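Local coordinates for protein salt-tolerant glutaminase (Micrococcus luteus, PDB 3AGD) that probably hydrolyses L-glutamine to L-glutamate and ammonium, acting as a salt-tolerant glutaminase, at residues F69-A74 / R85-N90; R137-M142 / C195-T200; L204-A209 / I216-G221; E341-A346 / R423-G428. All blocks are in the same frame, centred on the assembly; numbering follows the deposited sequence.

Contacts 1, 2 and 3 follow one another along the chain in the glutaminase part, with centres 15 to 21 Å apart, and they touch. Helix 67-78 carries one side of contact 1 and packs on helix 131-146 of contact 2, which meets helix 201-212 of contact 3 through M142 and M207; F69 reaches M207 directly. Strand 198-199 leads straight into helix 201-212. Contact 4 comes last, in the STAS part, with its nearest atoms about 17 Å from contact 3. The first three form one packed core, in which contact 2 holds C195 of the glutamate site; contact 4 belongs to a separate unit. Contacts 3 and 4 meet the second subunit broadly, contact 1 through L89.

Contact 1: residues F69-A74 / R85-N90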
loop_
_atom_site.group_PDB
_atom_site.type_symbol
_atom_site.label_atom_id
_atom_site.label_comp_id
_atom_site.label_asym_id
_atom_site.label_seq_id
_atom_site.Cartn_x
_atom_site.Cartn_y
_atom_site.Cartn_z
ATOM N N PHE A 69 18.839 -3.085 -1.980
ATOM C CA PHE A 69 19.500 -2.323 -3.031
ATOM C C PHE A 69 20.270 -3.169 -4.040
ATOM O O PHE A 69 20.220 -2.899 -5.240
ATOM C CB PHE A 69 20.382 -1.254 -2.385
ATOM C CG PHE A 69 19.622 -0.373 -1.433
ATOM C CD1 PHE A 69 19.893 -0.396 -0.066
ATOM C CD2 PHE A 69 18.568 0.412 -1.893
ATOM C CE1 PHE A 69 19.123 0.345 0.828
ATOM C CE2 PHE A 69 17.789 1.157 -1.006
ATOM C CZ PHE A 69 18.066 1.124 0.360
ATOM N N THR A 70 20.965 -4.199 -3.575
ATOM C CA THR A 70 21.691 -5.062 -4.501
ATOM C C THR A 70 20.663 -5.851 -5.309
ATOM O O THR A 70 20.879 -6.158 -6.480
ATOM C CB THR A 70 22.632 -6.044 -3.760
ATOM O OG1 THR A 70 21.937 -6.648 -2.665
ATOM C CG2 THR A 70 23.855 -5.320 -3.238
ATOM N N TYR A 71 19.542 -6.174 -4.669
ATOM C CA TYR A 71 18.458 -6.908 -5.318
ATOM C C TYR A 71 17.935 -6.062 -6.481
ATOM O O TYR A 71 17.696 -6.572 -7.570
ATOM C CB TYR A 71 17.343 -7.194 -4.298
ATOM C CG TYR A 71 16.176 -8.023 -4.805
ATOM C CD1 TYR A 71 16.368 -9.069 -5.713
ATOM C CD2 TYR A 71 14.885 -7.809 -4.310
ATOM C CE1 TYR A 71 15.305 -9.887 -6.114
ATOM C CE2 TYR A 71 13.816 -8.622 -4.700
ATOM C CZ TYR A 71 14.032 -9.661 -5.602
ATOM O OH TYR A 71 12.982 -10.480 -5.975
ATOM N N ALA A 72 17.775 -4.763 -6.253
ATOM C CA ALA A 72 17.307 -3.870 -7.310
ATOM C C ALA A 72 18.316 -3.855 -8.468
ATOM O O ALA A 72 17.943 -3.979 -9.633
ATOM C CB ALA A 72 17.114 -2.466 -6.758
ATOM N N ALA A 73 19.597 -3.716 -8.140
ATOM C CA ALA A 73 20.655 -3.690 -9.149
ATOM C C ALA A 73 20.645 -4.963 -10.003
ATOM O O ALA A 73 20.831 -4.911 -11.220
ATOM C CB ALA A 73 22.015 -3.528 -8.471
ATOM N N ALA A 74 20.437 -6.104 -9.353
ATOM C CA ALA A 74 20.395 -7.382 -10.049
ATOM C C ALA A 74 19.240 -7.419 -11.039
ATOM O O ALA A 74 19.391 -7.899 -12.165
ATOM C CB ALA A 74 20.258 -8.519 -9.048
ATOM N N ARG A 85 14.871 -16.915 -11.477
ATOM C CA ARG A 85 15.278 -18.307 -11.619
ATOM C C ARG A 85 16.225 -18.690 -10.481
ATOM O O ARG A 85 16.352 -19.866 -10.149
ATOM C CB ARG A 85 15.996 -18.541 -12.957
ATOM C CG ARG A 85 15.094 -18.824 -14.151
ATOM C CD ARG A 85 15.899 -19.408 -15.323
ATOM N NE ARG A 85 16.677 -18.403 -16.053
ATOM C CZ ARG A 85 16.183 -17.613 -17.006
ATOM N NH1 ARG A 85 14.905 -17.707 -17.359
ATOM N NH2 ARG A 85 16.964 -16.722 -17.604
ATOM N N GLN A 86 16.879 -17.695 -9.880
ATOM C CA GLN A 86 17.838 -17.950 -8.801
ATOM C C GLN A 86 17.411 -17.432 -7.432
ATOM O O GLN A 86 17.987 -17.813 -6.410
ATOM C CB GLN A 86 19.198 -17.325 -9.142
ATOM C CG GLN A 86 19.805 -17.736 -10.478
ATOM C CD GLN A 86 20.203 -19.205 -10.536
ATOM O OE1 GLN A 86 20.859 -19.637 -11.480
ATOM N NE2 GLN A 86 19.804 -19.975 -9.531
ATOM N N VAL A 87 16.416 -16.555 -7.408
ATOM C CA VAL A 87 15.946 -15.977 -6.155
ATOM C C VAL A 87 14.421 -16.036 -6.095
ATOM O O VAL A 87 13.735 -15.481 -6.956
ATOM C CB VAL A 87 16.420 -14.502 -6.028
ATOM C CG1 VAL A 87 15.946 -13.901 -4.712
ATOM C CG2 VAL A 87 17.940 -14.435 -6.126
ATOM N N GLY A 88 13.899 -16.711 -5.078
ATOM C CA GLY A 88 12.458 -16.838 -4.937
ATOM C C GLY A 88 11.782 -15.639 -4.300
ATOM O O GLY A 88 12.430 -14.643 -3.973
ATOM N N LEU A 89 10.469 -15.739 -4.123
ATOM C CA LEU A 89 9.678 -14.667 -3.520
ATOM C C LEU A 89 8.969 -15.214 -2.294
ATOM O O LEU A 89 8.077 -14.570 -1.738
ATOM C CB LEU A 89 8.629 -14.167 -4.512
ATOM C CG LEU A 89 9.134 -13.631 -5.850
ATOM C CD1 LEU A 89 7.952 -13.356 -6.776
ATOM C CD2 LEU A 89 9.941 -12.370 -5.606
ATOM N N ASN A 90 9.360 -16.417 -1.888
ATOM C CA ASN A 90 8.751 -17.065 -0.741
ATOM C C ASN A 90 9.191 -16.426 0.567
ATOM O O ASN A 90 10.375 -16.401 0.889
ATOM C CB ASN A 90 9.112 -18.552 -0.727
ATOM C CG ASN A 90 8.429 -19.305 0.395
ATOM O OD1 ASN A 90 9.085 -19.948 1.219
ATOM N ND2 ASN A 90 7.105 -19.234 0.434
HETATM O O HOH W 1 13.124 -12.095 -3.263
HETATM O O HOH W 2 13.578 -12.746 -7.211
#
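Y71 leaves helix 67-78 with CG turned away from its own backbone N (chi1 -177°), which carries the ring out to the segment 85-90, while L89, with CG anti to its carbonyl carbon (chi1 -58°), brings CD2 to the phenol end. The two side chains cross at about a right angle, and Y71 OH lies 3.6 Å from L89 CD2. Beside the hydroxyl end, V87 CG1 comes obliquely to Y71 CE1, at 4.3 Å. Tyrosine suits this place because its long flat body packs on apolar branches and its hydroxyl still reaches polar partners. One water, at the ring edge and in its plane, accepts from Y71 OH at 2.6 Å and donates to V87 O at 2.8 Å. A second donates to G88 O at 2.7 Å and only weakly to Y71 OH. The two waters thus link the hydroxyl to both loop carbonyls, and R232 of helix 227-240 also hydrogen-bonds Y71 OH. The SxxK-like pattern of S64 and K67 leads into helix 67-78, consistent with the active-site helix of the beta-lactamase-like fold to which the glutaminase family is related.

Contact 2: residues R137-M142 / C195-T200; sequences RAVEIM and CAVLVT
Apolar packing comes first: M142 and V197 reach toward each other tip to tip, and M142 CE lies 3.4 Å from V197 CG2, tighter than ordinary van der Waals contact. The bend of the methionine chain at chi3 (-93°) turns its methyl to the valine, a fit that an unbranched, flexible side chain makes easily. V139, one helical turn before M142, adds a looser touch, with its CG2 4.2 Å from V197 CG2. V197 thus offers one branch to two residues of helix 131-146. Charged interactions lie away from this meeting: R137 NH2 bonds to E140 OE1 at 2.8 Å, from above the carboxylate plane (54° out of it) and bent, with an N-H...O angle of 133°. R137 also pairs with D77 of helix 67-78. Backbone bonds to other parts of the chain hold segment 195-200: V197 pairs with I62 and V199 with F60. V197 is two residues beyond C195, which contributes to the glutamate site. Between the segments the contact is apolar, resting on dispersion and the burial of methyls, with no polar bond to fix its direction; segment 195-200 is positioned by its backbone bonds to strand 60-61.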
loop_
_atom_site.group_PDB
_atom_site.type_symbol
_atom_site.label_atom_id
_atom_site.label_comp_id
_atom_site.label_asym_id
_atom_site.label_seq_id
_atom_site.Cartn_x
_atom_site.Cartn_y
_atom_site.Cartn_z
ATOM N N ARG A 137 29.618 -2.708 -8.440
ATOM C CA ARG A 137 28.202 -2.540 -8.756
ATOM C C ARG A 137 27.350 -2.393 -7.489
ATOM O O ARG A 137 26.440 -1.562 -7.434
ATOM C CB ARG A 137 27.709 -3.723 -9.595
ATOM C CG ARG A 137 26.230 -3.648 -9.994
ATOM C CD ARG A 137 25.901 -2.347 -10.705
ATOM N NE ARG A 137 24.540 -2.345 -11.230
ATOM C CZ ARG A 137 23.763 -1.268 -11.285
ATOM N NH1 ARG A 137 22.537 -1.355 -11.784
ATOM N NH2 ARG A 137 24.203 -0.106 -10.822
ATOM N N ALA A 138 27.646 -3.194 -6.469
ATOM C CA ALA A 138 26.900 -3.119 -5.218
ATOM C C ALA A 138 27.125 -1.749 -4.572
ATOM O O ALA A 138 26.184 -1.086 -4.140
ATOM C CB ALA A 138 27.345 -4.235 -4.271
ATOM N N VAL A 139 28.381 -1.323 -4.514
ATOM C CA VAL A 139 28.710 -0.036 -3.923
ATOM C C VAL A 139 28.067 1.090 -4.723
ATOM O O VAL A 139 27.586 2.068 -4.154
ATOM C CB VAL A 139 30.239 0.176 -3.876
ATOM C CG1 VAL A 139 30.562 1.605 -3.442
ATOM C CG2 VAL A 139 30.866 -0.817 -2.905
ATOM N N GLU A 140 28.051 0.939 -6.045
ATOM C CA GLU A 140 27.477 1.948 -6.923
ATOM C C GLU A 140 25.973 2.141 -6.747
ATOM O O GLU A 140 25.502 3.269 -6.583
ATOM C CB GLU A 140 27.756 1.608 -8.389
ATOM C CG GLU A 140 27.070 2.562 -9.356
ATOM C CD GLU A 140 27.081 2.070 -10.794
ATOM O OE1 GLU A 140 26.790 0.876 -11.023
ATOM O OE2 GLU A 140 27.364 2.885 -11.698
ATOM N N ILE A 141 25.212 1.052 -6.783
ATOM C CA ILE A 141 23.764 1.178 -6.652
ATOM C C ILE A 141 23.388 1.900 -5.360
ATOM O O ILE A 141 22.519 2.769 -5.360
ATOM C CB ILE A 141 23.058 -0.200 -6.713
ATOM C CG1 ILE A 141 21.541 0.004 -6.814
ATOM C CG2 ILE A 141 23.412 -1.035 -5.488
ATOM C CD1 ILE A 141 21.089 0.789 -8.050
ATOM N N MET A 142 24.054 1.558 -4.261
ATOM C CA MET A 142 23.760 2.208 -2.993
ATOM C C MET A 142 24.191 3.672 -3.037
ATOM O O MET A 142 23.522 4.543 -2.472
ATOM C CB MET A 142 24.458 1.480 -1.841
ATOM C CG MET A 142 23.908 0.083 -1.595
ATOM S SD MET A 142 24.521 -0.721 -0.097
ATOM C CE MET A 142 25.926 -1.624 -0.755
ATOM N N CYS A 195 27.989 -5.543 2.837
ATOM C CA CYS A 195 27.439 -5.244 4.159
ATOM C C CYS A 195 28.287 -4.243 4.935
ATOM O O CYS A 195 27.799 -3.597 5.870
ATOM C CB CYS A 195 27.322 -6.526 4.986
ATOM S SG CYS A 195 26.048 -7.669 4.437
ATOM N N ALA A 196 29.556 -4.133 4.553
ATOM C CA ALA A 196 30.481 -3.228 5.220
ATOM C C ALA A 196 30.433 -1.817 4.647
ATOM O O ALA A 196 31.237 -0.961 5.030
ATOM C CB ALA A 196 31.906 -3.779 5.139
ATOM N N VAL A 197 29.505 -1.574 3.725
ATOM C CA VAL A 197 29.367 -0.247 3.138
ATOM C C VAL A 197 28.882 0.720 4.219
ATOM O O VAL A 197 27.930 0.430 4.938
ATOM C CB VAL A 197 28.365 -0.247 1.964
ATOM C CG1 VAL A 197 28.104 1.181 1.497
ATOM C CG2 VAL A 197 28.913 -1.074 0.824
ATOM N N LEU A 198 29.542 1.869 4.316
ATOM C CA LEU A 198 29.217 2.890 5.309
ATOM C C LEU A 198 28.120 3.873 4.907
ATOM O O LEU A 198 28.172 4.496 3.844
ATOM C CB LEU A 198 30.484 3.673 5.672
ATOM C CG LEU A 198 31.570 2.899 6.430
ATOM C CD1 LEU A 198 32.889 3.676 6.401
ATOM C CD2 LEU A 198 31.101 2.655 7.868
ATOM N N VAL A 199 27.127 4.011 5.777
ATOM C CA VAL A 199 26.024 4.932 5.547
ATOM C C VAL A 199 25.611 5.550 6.878
ATOM O O VAL A 199 25.949 5.033 7.944
ATOM C CB VAL A 199 24.783 4.220 4.944
ATOM C CG1 VAL A 199 25.123 3.628 3.587
ATOM C CG2 VAL A 199 24.282 3.138 5.901
ATOM N N THR A 200 24.890 6.664 6.803
ATOM C CA THR A 200 24.392 7.344 7.988
ATOM C C THR A 200 22.876 7.201 7.940
ATOM O O THR A 200 22.316 6.754 6.934
ATOM C CB THR A 200 24.703 8.849 7.962
ATOM O OG1 THR A 200 23.976 9.459 6.886
ATOM C CG2 THR A 200 26.200 9.091 7.761
#

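Contact 3: residues L204-A209 / I216-G221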
loop_
_atom_site.group_PDB
_atom_site.type_symbol
_atom_site.label_atom_id
_atom_site.label_comp_id
_atom_site.label_asym_id
_atom_site.label_seq_id
_atom_site.Cartn_x
_atom_site.Cartn_y
_atom_site.Cartn_z
ATOM N N LEU A 204 20.327 6.336 4.573
ATOM C CA LEU A 204 19.264 5.336 4.508
ATOM C C LEU A 204 17.911 5.947 4.167
ATOM O O LEU A 204 17.188 5.427 3.321
ATOM C CB LEU A 204 19.156 4.574 5.835
ATOM C CG LEU A 204 20.200 3.487 6.098
ATOM C CD1 LEU A 204 19.882 2.797 7.414
ATOM C CD2 LEU A 204 20.189 2.473 4.958
ATOM N N ALA A 205 17.572 7.050 4.829
ATOM C CA ALA A 205 16.298 7.719 4.584
ATOM C C ALA A 205 16.134 8.047 3.102
ATOM O O ALA A 205 15.109 7.739 2.495
ATOM C CB ALA A 205 16.211 9.001 5.420
ATOM N N VAL A 206 17.155 8.662 2.519
ATOM C CA VAL A 206 17.110 9.041 1.114
ATOM C C VAL A 206 17.063 7.821 0.203
ATOM O O VAL A 206 16.332 7.804 -0.787
ATOM C CB VAL A 206 18.323 9.918 0.741
ATOM C CG1 VAL A 206 18.290 10.253 -0.741
ATOM C CG2 VAL A 206 18.308 11.203 1.583
ATOM N N MET A 207 17.850 6.804 0.533
ATOM C CA MET A 207 17.872 5.577 -0.252
ATOM C C MET A 207 16.471 4.959 -0.192
ATOM O O MET A 207 15.907 4.557 -1.213
ATOM C CB MET A 207 18.926 4.623 0.321
ATOM C CG MET A 207 20.367 5.105 0.096
ATOM S SD MET A 207 21.585 4.314 1.181
ATOM C CE MET A 207 21.853 2.757 0.297
ATOM N N GLY A 208 15.904 4.914 1.006
ATOM C CA GLY A 208 14.570 4.364 1.174
ATOM C C GLY A 208 13.539 5.151 0.382
ATOM O O GLY A 208 12.640 4.564 -0.227
ATOM N N ALA A 209 13.669 6.477 0.384
ATOM C CA ALA A 209 12.744 7.344 -0.348
ATOM C C ALA A 209 12.747 7.028 -1.845
ATOM O O ALA A 209 11.704 7.088 -2.498
ATOM C CB ALA A 209 13.105 8.809 -0.123
ATOM N N ILE A 216 12.184 7.216 -7.996
ATOM C CA ILE A 216 12.599 8.587 -8.289
ATOM C C ILE A 216 13.381 9.210 -7.128
ATOM O O ILE A 216 12.949 9.155 -5.975
ATOM C CB ILE A 216 11.368 9.472 -8.596
ATOM C CG1 ILE A 216 10.636 8.923 -9.824
ATOM C CG2 ILE A 216 11.799 10.917 -8.843
ATOM C CD1 ILE A 216 9.276 9.559 -10.065
ATOM N N HIS A 217 14.538 9.798 -7.424
ATOM C CA HIS A 217 15.319 10.415 -6.362
ATOM C C HIS A 217 14.592 11.667 -5.898
ATOM O O HIS A 217 14.321 12.569 -6.683
ATOM C CB HIS A 217 16.730 10.767 -6.833
ATOM C CG HIS A 217 17.705 10.908 -5.708
ATOM N ND1 HIS A 217 17.653 11.948 -4.806
ATOM C CD2 HIS A 217 18.691 10.085 -5.276
ATOM C CE1 HIS A 217 18.560 11.758 -3.864
ATOM N NE2 HIS A 217 19.202 10.633 -4.126
ATOM N N PRO A 218 14.265 11.733 -4.605
ATOM C CA PRO A 218 13.554 12.873 -4.025
ATOM C C PRO A 218 14.259 14.224 -4.101
ATOM O O PRO A 218 13.606 15.262 -4.050
ATOM C CB PRO A 218 13.308 12.421 -2.585
ATOM C CG PRO A 218 14.504 11.586 -2.291
ATOM C CD PRO A 218 14.659 10.771 -3.560
ATOM N N MET A 219 15.580 14.214 -4.245
ATOM C CA MET A 219 16.349 15.456 -4.297
ATOM C C MET A 219 16.594 16.003 -5.701
ATOM O O MET A 219 16.853 17.192 -5.863
ATOM C CB MET A 219 17.703 15.264 -3.612
ATOM C CG MET A 219 17.639 14.734 -2.188
ATOM S SD MET A 219 16.772 15.818 -1.051
ATOM C CE MET A 219 15.595 14.688 -0.363
ATOM N N THR A 220 16.518 15.144 -6.711
ATOM C CA THR A 220 16.770 15.577 -8.081
ATOM C C THR A 220 15.611 15.354 -9.048
ATOM O O THR A 220 15.563 15.974 -10.111
ATOM C CB THR A 220 18.005 14.861 -8.656
ATOM O OG1 THR A 220 17.751 13.450 -8.708
ATOM C CG2 THR A 220 19.229 15.123 -7.785
ATOM N N GLY A 221 14.687 14.464 -8.690
ATOM C CA GLY A 221 13.560 14.180 -9.559
ATOM C C GLY A 221 13.941 13.232 -10.683
ATOM O O GLY A 221 13.131 12.930 -11.560
#
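V206 and the imidazole of H217 cross obliquely, the valine meeting the ring with its methyl CG1. That methyl is 3.5 Å from H217 CE1 and equally far from H217 NE2, so it rests by the CE1-NE2 bond of the imidazole. Because CG1 of V206 extends anti to the backbone N (chi1 178°), it projects along the helix side that meets the loop. Beside it, P218 turns its ring to the helix: P218 CG rests 3.8 Å from A209 CB and 4.3 Å from V206 CG1. Alanine, with a single methyl, lets the rigid proline come near, and A209 and P218 are the closest pair of CA atoms, 6.7 Å apart.

The histidine ring is held from its other nitrogen. M219 N donates to H217 ND1 at 3.1 Å, nearly straight (158°) and in the ring plane, so ND1 acts as acceptor; NE2 has a weak bond to L145 O. The backbone closes the same turn, with G221 N bonded to H217 O at 2.8 Å, and the positive phi of G221 suits glycine. W369 of the second subunit packs on V206 and meets the H217 ring with the planes inclined at about 50°. Here, then, a five-residue turn folds back on the helix it follows, in the link between helices 201-212 and 227-240, at a subunit interface.

Contact 4: residues E341-A346 / R423-G428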
loop_
_atom_site.group_PDB
_atom_site.type_symbol
_atom_site.label_atom_id
_atom_site.label_comp_id
_atom_site.label_asym_id
_atom_site.label_seq_id
_atom_site.Cartn_x
_atom_site.Cartn_y
_atom_site.Cartn_z
ATOM N N GLU A 341 -9.245 7.574 -13.657
ATOM C CA GLU A 341 -10.599 7.050 -13.484
ATOM C C GLU A 341 -11.512 8.223 -13.134
ATOM O O GLU A 341 -12.625 8.338 -13.649
ATOM C CB GLU A 341 -10.610 6.010 -12.354
ATOM C CG GLU A 341 -11.910 5.214 -12.180
ATOM C CD GLU A 341 -13.048 6.032 -11.584
ATOM O OE1 GLU A 341 -12.786 6.857 -10.684
ATOM O OE2 GLU A 341 -14.208 5.834 -12.003
ATOM N N ALA A 342 -11.019 9.096 -12.262
ATOM C CA ALA A 342 -11.769 10.268 -11.831
ATOM C C ALA A 342 -11.958 11.244 -12.986
ATOM O O ALA A 342 -13.026 11.839 -13.133
ATOM C CB ALA A 342 -11.048 10.950 -10.682
ATOM N N VAL A 343 -10.920 11.414 -13.802
ATOM C CA VAL A 343 -10.999 12.316 -14.945
ATOM C C VAL A 343 -12.057 11.814 -15.926
ATOM O O VAL A 343 -12.862 12.592 -16.430
ATOM C CB VAL A 343 -9.640 12.432 -15.663
ATOM C CG1 VAL A 343 -9.779 13.286 -16.924
ATOM C CG2 VAL A 343 -8.622 13.059 -14.722
ATOM N N LEU A 344 -12.061 10.511 -16.182
ATOM C CA LEU A 344 -13.045 9.928 -17.083
ATOM C C LEU A 344 -14.462 10.112 -16.532
ATOM O O LEU A 344 -15.415 10.289 -17.296
ATOM C CB LEU A 344 -12.756 8.442 -17.298
ATOM C CG LEU A 344 -11.489 8.152 -18.105
ATOM C CD1 LEU A 344 -11.283 6.645 -18.203
ATOM C CD2 LEU A 344 -11.612 8.774 -19.498
ATOM N N ASP A 345 -14.599 10.063 -15.211
ATOM C CA ASP A 345 -15.901 10.249 -14.578
ATOM C C ASP A 345 -16.359 11.686 -14.802
ATOM O O ASP A 345 -17.543 11.944 -15.001
ATOM C CB ASP A 345 -15.822 9.978 -13.071
ATOM C CG ASP A 345 -15.697 8.499 -12.741
ATOM O OD1 ASP A 345 -15.403 8.181 -11.568
ATOM O OD2 ASP A 345 -15.893 7.657 -13.643
ATOM N N ALA A 346 -15.416 12.623 -14.758
ATOM C CA ALA A 346 -15.749 14.028 -14.963
ATOM C C ALA A 346 -16.172 14.226 -16.412
ATOM O O ALA A 346 -17.181 14.873 -16.691
ATOM C CB ALA A 346 -14.551 14.921 -14.634
ATOM N N ARG A 423 -3.195 6.640 -21.479
ATOM C CA ARG A 423 -4.018 5.899 -22.430
ATOM C C ARG A 423 -5.509 6.108 -22.154
ATOM O O ARG A 423 -6.312 6.239 -23.080
ATOM C CB ARG A 423 -3.693 4.407 -22.349
ATOM C CG ARG A 423 -4.662 3.510 -23.105
ATOM C CD ARG A 423 -4.454 2.052 -22.734
ATOM N NE ARG A 423 -4.615 1.834 -21.298
ATOM C CZ ARG A 423 -4.519 0.650 -20.703
ATOM N NH1 ARG A 423 -4.263 -0.437 -21.418
ATOM N NH2 ARG A 423 -4.676 0.553 -19.390
ATOM N N LEU A 424 -5.880 6.131 -20.878
ATOM C CA LEU A 424 -7.273 6.325 -20.498
ATOM C C LEU A 424 -7.782 7.711 -20.886
ATOM O O LEU A 424 -8.869 7.841 -21.442
ATOM C CB LEU A 424 -7.450 6.107 -18.990
ATOM C CG LEU A 424 -7.293 4.660 -18.509
ATOM C CD1 LEU A 424 -7.339 4.599 -16.985
ATOM C CD2 LEU A 424 -8.406 3.812 -19.107
ATOM N N ILE A 425 -6.997 8.745 -20.600
ATOM C CA ILE A 425 -7.401 10.110 -20.926
ATOM C C ILE A 425 -7.475 10.344 -22.439
ATOM O O ILE A 425 -8.360 11.056 -22.921
ATOM C CB ILE A 425 -6.437 11.129 -20.299
ATOM C CG1 ILE A 425 -6.546 11.059 -18.774
ATOM C CG2 ILE A 425 -6.757 12.537 -20.798
ATOM C CD1 ILE A 425 -5.638 12.032 -18.037
ATOM N N ALA A 426 -6.552 9.746 -23.186
ATOM C CA ALA A 426 -6.535 9.897 -24.638
ATOM C C ALA A 426 -7.820 9.311 -25.224
ATOM O O ALA A 426 -8.408 9.872 -26.149
ATOM C CB ALA A 426 -5.309 9.191 -25.230
ATOM N N GLU A 427 -8.244 8.179 -24.674
ATOM C CA GLU A 427 -9.463 7.504 -25.112
ATOM C C GLU A 427 -10.683 8.351 -24.759
ATOM O O GLU A 427 -11.607 8.492 -25.560
ATOM C CB GLU A 427 -9.572 6.136 -24.436
ATOM C CG GLU A 427 -10.865 5.376 -24.722
ATOM C CD GLU A 427 -11.041 5.039 -26.194
ATOM O OE1 GLU A 427 -10.068 4.577 -26.822
ATOM O OE2 GLU A 427 -12.157 5.220 -26.720
ATOM N N GLY A 428 -10.687 8.906 -23.550
ATOM C CA GLY A 428 -11.799 9.740 -23.129
ATOM C C GLY A 428 -11.940 10.950 -24.035
ATOM O O GLY A 428 -13.051 11.369 -24.352
#
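L344 pushes its two methyls into helix 423-428, and here the packing is tightest. CD2 of L344 lies 3.8 Å from G428 CA and 3.5 Å from L424 O, while CD1 is 3.9 Å from L424 CB. The two leucine side chains cross at about a right angle; CD1 works against the L424 side chain, and CD2 against the main chain. With CG of L344 set anti to its carbonyl carbon (chi1 -69°), the side chain is directed to helix 423-428. Glycine suits position 428 because, having no side chain, it lets a leucine methyl lie directly against the main chain; L344 and G428 are the closest pair of CA atoms.

The rest is looser. V343 CG1 and I425 CG1 only graze each other at 4.3 Å. I425 also packs on L409 and I417 of strand 406-417, its beta-branched body suiting a place between helix and sheet. E341 and D345 are buried polar residues at the subunit interface, both bonded to T47 of the second subunit and to its H51 and H3 respectively. The more solvent-accessible side holds R423, bonded to D301 O of that subunit, and E427, in salt bridges with R430 and R431.

The segments 341-346 and 423-428 run nearly parallel (11°), their axes approaching to 9.5 Å. Helix 419-434 joins the parallel strands 406-417 and 438-442 in a beta-alpha-beta crossover, and its pairing with helix 337-349 beside the mixed sheet fits the layered alpha/beta architecture of STAS domains.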